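Local coordinates for molybdopterin biosynthesis Mog protein (Mycobacterium tuberculosis, PDB 2G4R) that probably adenylates molybdopterin, the step that prepares it for molybdenum insertion in cofactor biosynthesis, at residues E82-V87 with T123-L128. Residues are numbered along the deposited sequence; the frame is centred on the assembly and turned at random.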
loop_
_atom_site.group_PDB
_atom_site.type_symbol
_atom_site.label_atom_id
_atom_site.label_comp_id
_atom_site.label_asym_id
_atom_site.label_seq_id
_atom_site.Cartn_x
_atom_site.Cartn_y
_atom_site.Cartn_z
ATOM N N GLU A 82 0.921 1.894 20.478
ATOM C CA GLU A 82 2.198 2.570 20.709
ATOM C C GLU A 82 2.380 3.794 19.864
ATOM O O GLU A 82 2.745 4.847 20.379
ATOM C CB GLU A 82 3.385 1.612 20.457
ATOM C CG GLU A 82 3.631 0.582 21.507
ATOM C CD GLU A 82 2.647 -0.598 21.512
ATOM O OE1 GLU A 82 1.850 -0.789 20.561
ATOM O OE2 GLU A 82 2.682 -1.345 22.516
ATOM N N HIS A 83 2.196 3.668 18.557
ATOM C CA HIS A 83 2.289 4.821 17.673
ATOM C C HIS A 83 1.289 5.948 17.965
ATOM O O HIS A 83 1.618 7.127 17.756
ATOM C CB HIS A 83 2.251 4.437 16.198
ATOM C CG HIS A 83 3.505 3.788 15.730
ATOM N ND1 HIS A 83 4.612 4.511 15.327
ATOM C CD2 HIS A 83 3.864 2.484 15.675
ATOM C CE1 HIS A 83 5.587 3.672 15.013
ATOM N NE2 HIS A 83 5.150 2.437 15.180
ATOM N N THR A 84 0.081 5.579 18.417
ATOM C CA THR A 84 -0.984 6.521 18.772
ATOM C C THR A 84 -0.600 7.270 20.058
ATOM O O THR A 84 -0.681 8.514 20.119
ATOM C CB THR A 84 -2.331 5.740 18.950
ATOM O OG1 THR A 84 -2.613 4.983 17.754
ATOM C CG2 THR A 84 -3.513 6.637 19.267
ATOM N N VAL A 85 -0.233 6.510 21.087
ATOM C CA VAL A 85 0.210 7.102 22.347
ATOM C C VAL A 85 1.366 8.088 22.085
ATOM O O VAL A 85 1.406 9.140 22.713
ATOM C CB VAL A 85 0.687 6.061 23.380
ATOM C CG1 VAL A 85 1.434 6.768 24.623
ATOM C CG2 VAL A 85 -0.481 5.179 23.880
ATOM N N ALA A 86 2.279 7.753 21.172
ATOM C CA ALA A 86 3.427 8.636 20.896
ATOM C C ALA A 86 2.975 9.989 20.388
ATOM O O ALA A 86 3.546 10.995 20.756
ATOM C CB ALA A 86 4.408 7.986 19.866
ATOM N N VAL A 87 1.959 10.007 19.530
ATOM C CA VAL A 87 1.420 11.231 18.970
ATOM C C VAL A 87 0.525 11.997 19.951
ATOM O O VAL A 87 0.454 13.218 19.916
ATOM C CB VAL A 87 0.629 10.919 17.672
ATOM C CG1 VAL A 87 -0.035 12.119 17.121
ATOM C CG2 VAL A 87 1.564 10.368 16.616
ATOM N N THR A 123 -7.028 17.611 17.909
ATOM C CA THR A 123 -7.509 16.468 17.155
ATOM C C THR A 123 -7.837 15.280 18.085
ATOM O O THR A 123 -7.047 14.886 18.944
ATOM C CB THR A 123 -6.408 16.019 16.138
ATOM O OG1 THR A 123 -6.079 17.116 15.276
ATOM C CG2 THR A 123 -6.854 14.862 15.335
ATOM N N LEU A 124 -9.028 14.732 17.915
ATOM C CA LEU A 124 -9.428 13.598 18.677
ATOM C C LEU A 124 -9.034 12.379 17.849
ATOM O O LEU A 124 -9.321 12.320 16.657
ATOM C CB LEU A 124 -10.894 13.637 18.946
ATOM C CG LEU A 124 -11.596 12.401 19.524
ATOM C CD1 LEU A 124 -11.178 12.142 20.965
ATOM C CD2 LEU A 124 -13.081 12.642 19.437
ATOM N N ILE A 125 -8.344 11.455 18.472
ATOM C CA ILE A 125 -7.916 10.188 17.830
ATOM C C ILE A 125 -8.567 9.007 18.540
ATOM O O ILE A 125 -8.459 8.887 19.758
ATOM C CB ILE A 125 -6.377 9.961 17.863
ATOM C CG1 ILE A 125 -5.669 11.243 17.457
ATOM C CG2 ILE A 125 -5.980 8.668 17.067
ATOM C CD1 ILE A 125 -4.286 11.103 17.190
ATOM N N ILE A 126 -9.141 8.129 17.736
ATOM C CA ILE A 126 -9.884 6.914 18.156
ATOM C C ILE A 126 -9.287 5.644 17.533
ATOM O O ILE A 126 -9.277 5.497 16.324
ATOM C CB ILE A 126 -11.342 7.027 17.706
ATOM C CG1 ILE A 126 -11.966 8.405 18.096
ATOM C CG2 ILE A 126 -12.171 5.846 18.238
ATOM C CD1 ILE A 126 -12.040 8.665 19.616
ATOM N N ASN A 127 -8.757 4.725 18.347
ATOM C CA ASN A 127 -8.343 3.421 17.820
ATOM C C ASN A 127 -9.543 2.458 17.895
ATOM O O ASN A 127 -10.174 2.324 18.949
ATOM C CB ASN A 127 -7.187 2.772 18.596
ATOM C CG ASN A 127 -5.837 3.524 18.520
ATOM O OD1 ASN A 127 -5.517 4.271 17.564
ATOM N ND2 ASN A 127 -4.987 3.199 19.479
ATOM N N LEU A 128 -9.864 1.840 16.773
ATOM C CA LEU A 128 -10.855 0.767 16.686
ATOM C C LEU A 128 -10.195 -0.544 16.266
ATOM O O LEU A 128 -9.152 -0.547 15.618
ATOM C CB LEU A 128 -11.908 1.081 15.663
ATOM C CG LEU A 128 -12.769 2.314 15.864
ATOM C CD1 LEU A 128 -13.711 2.503 14.742
ATOM C CD2 LEU A 128 -13.497 2.214 17.156
#
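The carboxamide of Asn127 presents its outer end to Thr84: the hydroxyl OG1 approaches head-on and close to the amide plane, 3.6 Å from Asn127 CG, while the methyl CG2 is lifted toward one face, still beyond that end, 4.0 Å from the same carbon. Val116 also packs on both residues, and the hydroxyl is already engaged by its own helix, in a hydrogen bond to the carbonyl of Thr80 one turn earlier. With OG1 beside the backbone N (chi1 -55°), CG2 falls anti to that N, which lets the methyl reach the strand too, 3.9 Å from Ile125 CG2. This pairing illustrates how a short helix rests on a sheet in a molybdopterin-binding α/β fold. Segment 82-87, on helix 80-87, runs nearly antiparallel to strand 123-128, the local axes at 169° and 10.1 Å apart at closest, and the strand is hydrogen-bonded between parallel 65-69 and antiparallel 117-120. On this side Ile125 and Asn127 point to the helix; Ile126 goes to the other face, against helix 93-102. Farther along, Val87 CG1 makes a looser apolar contact, 4.4 Å from Ile125 CD1; helix 49-60 flanks segment 82-87, Leu55 against Thr84 and His56 against Val87.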